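Local coordinates for glycoside Hydrolase (Bacteroides uniformis, PDB 5T99), which probably hydrolyses galactose-containing oligosaccharides derived from agarose, as a family 2 glycoside hydrolase whose pocket binds the inhibitor galacto-isofagomine, at residues 320-332 with 719-732. Residues are numbered along the deposited sequence; the frame is centred on the assembly and turned at random.
Sequences PMGAAVNVRADER and DRKVITADGKDLSY
Arg328 and Asp719 form the salt bridge of this interface, NH2 to OD2 2.8 Å; the oxygen lies in the guanidinium plane, but the nitrogen meets the carboxylate from above its plane. Arg328 NH1 turns to Glu331 within the same helix and to Gln335, so carboxylates at two edges fix the rotation of the guanidinium. Arg720 NE lies over one face, 3.6 Å from Arg328 NE; Asp729, salt-bridged to Arg720, and Asp719 probably offset the like charges. A water accepts from NE of Arg328 and NE of Arg720. Asn326, N-cap of helix 327-339, works in two directions: OD1 accepts from Ala329 N, while ND2 donates to Lys728 O at 3.0 Å, linking the helix start to the turn before strand 730-738.

The guanidinium of Arg332 stacks flat on Tyr732, planes 5° apart, in an off-centre cation-pi contact. With the chain extended from CG to NE, CD also lies over the ring, 3.4 Å from its centroid, and NH2 continues to Cys593 O. Apolar packing joins Met321, bent at chi2 (-63°) and chi3, to Leu730 tip to tip, CE to CD1 3.9 Å. Separately, Ala329 CB makes a van der Waals contact with the Tyr732 hydroxyl, 3.4 Å from OH.

The contact thus docks the first helix of the TIM barrel onto the C-terminal beta domain; strand 787-793 flanks Met321, Arg332, Leu730 and Tyr732, and helix 354-363 packs against Val327 and Asp330.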
loop_
_atom_site.group_PDB
_atom_site.type_symbol
_atom_site.label_atom_id
_atom_site.label_comp_id
_atom_site.label_asym_id
_atom_site.label_seq_id
_atom_site.Cartn_x
_atom_site.Cartn_y
_atom_site.Cartn_z
ATOM N N PRO A 320 -1.579 -11.881 -6.594
ATOM C CA PRO A 320 -2.081 -13.224 -6.256
ATOM C C PRO A 320 -2.745 -13.362 -4.898
ATOM O O PRO A 320 -3.592 -14.241 -4.726
ATOM C CB PRO A 320 -0.820 -14.100 -6.297
ATOM C CG PRO A 320 0.126 -13.383 -7.195
ATOM C CD PRO A 320 -0.157 -11.919 -6.999
ATOM N N MET A 321 -2.350 -12.528 -3.938
ATOM C CA MET A 321 -2.976 -12.516 -2.611
ATOM C C MET A 321 -4.305 -11.765 -2.560
ATOM O O MET A 321 -4.970 -11.785 -1.524
ATOM C CB MET A 321 -2.019 -11.922 -1.571
ATOM C CG MET A 321 -0.723 -12.703 -1.376
ATOM S SD MET A 321 -0.949 -14.388 -0.748
ATOM C CE MET A 321 -1.853 -14.108 0.781
ATOM N N GLY A 322 -4.709 -11.121 -3.653
ATOM C CA GLY A 322 -5.957 -10.373 -3.658
ATOM C C GLY A 322 -5.939 -9.184 -2.698
ATOM O O GLY A 322 -4.868 -8.666 -2.354
ATOM N N ALA A 323 -7.125 -8.782 -2.250
ATOM C CA ALA A 323 -7.305 -7.592 -1.404
ATOM C C ALA A 323 -7.379 -7.865 0.099
ATOM O O ALA A 323 -7.301 -6.921 0.882
ATOM C CB ALA A 323 -8.543 -6.821 -1.840
ATOM N N ALA A 324 -7.535 -9.119 0.523
ATOM C CA ALA A 324 -7.538 -9.417 1.962
ATOM C C ALA A 324 -6.235 -8.916 2.610
ATOM O O ALA A 324 -5.152 -9.155 2.076
ATOM C CB ALA A 324 -7.720 -10.906 2.216
ATOM N N VAL A 325 -6.348 -8.206 3.736
ATOM C CA VAL A 325 -5.173 -7.634 4.393
ATOM C C VAL A 325 -4.220 -8.748 4.793
ATOM O O VAL A 325 -4.617 -9.721 5.432
ATOM C CB VAL A 325 -5.515 -6.785 5.642
ATOM C CG1 VAL A 325 -4.249 -6.383 6.404
ATOM C CG2 VAL A 325 -6.257 -5.530 5.231
ATOM N N ASN A 326 -2.965 -8.602 4.383
ATOM C CA ASN A 326 -1.905 -9.496 4.807
ATOM C C ASN A 326 -0.643 -8.677 5.060
ATOM O O ASN A 326 -0.069 -8.098 4.143
ATOM C CB ASN A 326 -1.670 -10.575 3.753
ATOM C CG ASN A 326 -0.644 -11.601 4.189
ATOM O OD1 ASN A 326 0.553 -11.297 4.334
ATOM N ND2 ASN A 326 -1.101 -12.833 4.387
ATOM N N VAL A 327 -0.197 -8.679 6.309
ATOM C CA VAL A 327 0.898 -7.813 6.760
ATOM C C VAL A 327 2.188 -8.094 5.984
ATOM O O VAL A 327 2.839 -7.164 5.510
ATOM C CB VAL A 327 1.124 -7.947 8.297
ATOM C CG1 VAL A 327 2.361 -7.167 8.753
ATOM C CG2 VAL A 327 -0.115 -7.486 9.055
ATOM N N ARG A 328 2.553 -9.369 5.857
ATOM C CA ARG A 328 3.782 -9.737 5.138
ATOM C C ARG A 328 3.759 -9.332 3.667
ATOM O O ARG A 328 4.762 -8.821 3.155
ATOM C CB ARG A 328 4.107 -11.226 5.280
ATOM C CG ARG A 328 5.346 -11.696 4.505
ATOM C CD ARG A 328 6.623 -10.888 4.787
ATOM N NE ARG A 328 7.646 -11.124 3.766
ATOM C CZ ARG A 328 8.729 -10.370 3.548
ATOM N NH1 ARG A 328 8.980 -9.273 4.263
ATOM N NH2 ARG A 328 9.570 -10.710 2.574
ATOM N N ALA A 329 2.627 -9.532 2.995
ATOM C CA ALA A 329 2.485 -9.088 1.599
ATOM C C ALA A 329 2.793 -7.599 1.449
ATOM O O ALA A 329 3.555 -7.212 0.564
ATOM C CB ALA A 329 1.081 -9.386 1.076
ATOM N N ASP A 330 2.200 -6.781 2.325
ATOM C CA ASP A 330 2.446 -5.323 2.330
ATOM C C ASP A 330 3.897 -4.994 2.685
ATOM O O ASP A 330 4.520 -4.176 2.014
ATOM C CB ASP A 330 1.496 -4.576 3.289
ATOM C CG ASP A 330 0.098 -4.339 2.707
ATOM O OD1 ASP A 330 -0.139 -4.550 1.516
ATOM O OD2 ASP A 330 -0.783 -3.902 3.461
ATOM N N GLU A 331 4.433 -5.642 3.714
ATOM C CA GLU A 331 5.818 -5.417 4.121
ATOM C C GLU A 331 6.788 -5.665 2.960
ATOM O O GLU A 331 7.642 -4.836 2.670
ATOM C CB GLU A 331 6.185 -6.303 5.312
ATOM C CG GLU A 331 7.527 -5.948 5.939
ATOM C CD GLU A 331 7.960 -6.921 7.026
ATOM O OE1 GLU A 331 7.790 -8.152 6.866
ATOM O OE2 GLU A 331 8.499 -6.439 8.040
ATOM N N ARG A 332 6.633 -6.808 2.304
ATOM C CA ARG A 332 7.439 -7.163 1.134
ATOM C C ARG A 332 7.348 -6.101 0.040
ATOM O O ARG A 332 8.379 -5.633 -0.476
ATOM C CB ARG A 332 6.993 -8.515 0.585
ATOM C CG ARG A 332 7.673 -8.946 -0.700
ATOM C CD ARG A 332 7.266 -10.360 -1.042
ATOM N NE ARG A 332 7.769 -10.789 -2.338
ATOM C CZ ARG A 332 7.128 -10.679 -3.504
ATOM N NH1 ARG A 332 5.918 -10.114 -3.601
ATOM N NH2 ARG A 332 7.712 -11.154 -4.599
ATOM N N ASP A 719 12.318 -15.997 -0.367
ATOM C CA ASP A 719 12.792 -14.717 0.168
ATOM C C ASP A 719 13.098 -14.833 1.667
ATOM O O ASP A 719 14.029 -14.208 2.148
ATOM C CB ASP A 719 11.830 -13.555 -0.152
ATOM C CG ASP A 719 10.462 -13.678 0.522
ATOM O OD1 ASP A 719 10.051 -14.788 0.941
ATOM O OD2 ASP A 719 9.775 -12.639 0.597
ATOM N N ARG A 720 12.332 -15.658 2.375
ATOM C CA ARG A 720 12.571 -15.951 3.784
ATOM C C ARG A 720 12.444 -17.456 4.061
ATOM O O ARG A 720 11.384 -18.058 3.832
ATOM C CB ARG A 720 11.593 -15.155 4.648
ATOM C CG ARG A 720 11.908 -13.662 4.711
ATOM C CD ARG A 720 11.193 -12.996 5.873
ATOM N NE ARG A 720 9.775 -13.272 5.759
ATOM C CZ ARG A 720 8.946 -13.671 6.724
ATOM N NH1 ARG A 720 9.319 -13.803 7.995
ATOM N NH2 ARG A 720 7.680 -13.910 6.392
ATOM N N LYS A 721 13.539 -18.056 4.539
ATOM C CA LYS A 721 13.563 -19.485 4.879
ATOM C C LYS A 721 12.929 -19.783 6.237
ATOM O O LYS A 721 12.657 -20.944 6.536
ATOM C CB LYS A 721 14.994 -20.035 4.863
ATOM C CG LYS A 721 15.640 -20.074 3.488
ATOM C CD LYS A 721 17.127 -20.385 3.600
ATOM C CE LYS A 721 17.716 -20.856 2.273
ATOM N NZ LYS A 721 17.293 -22.241 1.913
ATOM N N VAL A 722 12.711 -18.753 7.059
ATOM C CA VAL A 722 12.033 -18.903 8.347
ATOM C C VAL A 722 10.829 -17.960 8.411
ATOM O O VAL A 722 10.966 -16.773 8.106
ATOM C CB VAL A 722 13.013 -18.650 9.524
ATOM C CG1 VAL A 722 12.300 -18.812 10.866
ATOM C CG2 VAL A 722 14.223 -19.590 9.426
ATOM N N ILE A 723 9.657 -18.495 8.787
ATOM C CA ILE A 723 8.419 -17.706 8.926
ATOM C C ILE A 723 7.658 -18.031 10.206
ATOM O O ILE A 723 7.921 -19.038 10.853
ATOM C CB ILE A 723 7.472 -17.870 7.712
ATOM C CG1 ILE A 723 7.010 -19.325 7.534
ATOM C CG2 ILE A 723 8.152 -17.378 6.445
ATOM C CD1 ILE A 723 5.859 -19.465 6.565
ATOM N N THR A 724 6.710 -17.170 10.559
ATOM C CA THR A 724 5.993 -17.281 11.831
ATOM C C THR A 724 4.788 -18.212 11.711
ATOM O O THR A 724 4.044 -18.151 10.734
ATOM C CB THR A 724 5.528 -15.900 12.339
ATOM O OG1 THR A 724 6.651 -15.015 12.382
ATOM C CG2 THR A 724 4.919 -16.000 13.743
ATOM N N ALA A 725 4.589 -19.036 12.742
ATOM C CA ALA A 725 3.522 -20.033 12.774
ATOM C C ALA A 725 2.189 -19.431 13.216
ATOM O O ALA A 725 1.578 -19.910 14.165
ATOM C CB ALA A 725 3.914 -21.178 13.694
ATOM N N ASP A 726 1.729 -18.409 12.501
ATOM C CA ASP A 726 0.523 -17.669 12.879
ATOM C C ASP A 726 -0.654 -17.946 11.948
ATOM O O ASP A 726 -1.754 -17.445 12.186
ATOM C CB ASP A 726 0.813 -16.154 12.972
ATOM C CG ASP A 726 1.361 -15.537 11.655
ATOM O OD1 ASP A 726 1.572 -16.250 10.642
ATOM O OD2 ASP A 726 1.578 -14.308 11.636
ATOM N N GLY A 727 -0.430 -18.731 10.890
ATOM C CA GLY A 727 -1.442 -18.944 9.850
ATOM C C GLY A 727 -1.605 -17.852 8.784
ATOM O O GLY A 727 -2.393 -18.021 7.858
ATOM N N LYS A 728 -0.858 -16.757 8.922
ATOM C CA LYS A 728 -0.954 -15.584 8.042
ATOM C C LYS A 728 0.348 -15.285 7.271
ATOM O O LYS A 728 0.304 -14.836 6.116
ATOM C CB LYS A 728 -1.370 -14.371 8.887
ATOM C CG LYS A 728 -2.487 -14.683 9.879
ATOM C CD LYS A 728 -2.776 -13.527 10.831
ATOM C CE LYS A 728 -1.701 -13.375 11.905
ATOM N NZ LYS A 728 -2.011 -12.288 12.880
ATOM N N ASP A 729 1.489 -15.538 7.907
ATOM C CA ASP A 729 2.807 -15.213 7.354
ATOM C C ASP A 729 3.158 -16.059 6.138
ATOM O O ASP A 729 2.736 -17.206 6.035
ATOM C CB ASP A 729 3.859 -15.426 8.452
ATOM C CG ASP A 729 5.140 -14.690 8.199
ATOM O OD1 ASP A 729 5.191 -13.814 7.292
ATOM O OD2 ASP A 729 6.115 -14.989 8.931
ATOM N N LEU A 730 3.945 -15.481 5.232
ATOM C CA LEU A 730 4.171 -16.032 3.904
ATOM C C LEU A 730 5.649 -16.173 3.604
ATOM O O LEU A 730 6.448 -15.379 4.078
ATOM C CB LEU A 730 3.587 -15.088 2.846
ATOM C CG LEU A 730 2.134 -14.632 2.980
ATOM C CD1 LEU A 730 1.837 -13.487 2.023
ATOM C CD2 LEU A 730 1.188 -15.795 2.728
ATOM N N SER A 731 6.004 -17.170 2.802
ATOM C CA SER A 731 7.279 -17.159 2.089
ATOM C C SER A 731 6.974 -16.979 0.614
ATOM O O SER A 731 6.105 -17.649 0.075
ATOM C CB SER A 731 8.088 -18.437 2.317
ATOM O OG SER A 731 9.436 -18.265 1.864
ATOM N N TYR A 732 7.669 -16.038 -0.015
ATOM C CA TYR A 732 7.592 -15.797 -1.458
ATOM C C TYR A 732 8.783 -16.485 -2.136
ATOM O O TYR A 732 9.924 -16.004 -2.055
ATOM C CB TYR A 732 7.615 -14.294 -1.766
ATOM C CG TYR A 732 6.290 -13.594 -1.555
ATOM C CD1 TYR A 732 5.463 -13.264 -2.637
ATOM C CD2 TYR A 732 5.859 -13.251 -0.274
ATOM C CE1 TYR A 732 4.252 -12.613 -2.444
ATOM C CE2 TYR A 732 4.648 -12.601 -0.076
ATOM C CZ TYR A 732 3.849 -12.280 -1.158
ATOM O OH TYR A 732 2.656 -11.633 -0.930
HETATM O O HOH W 1 8.200 -13.812 3.011
HETATM O O HOH W 2 10.705 -10.768 -0.985
#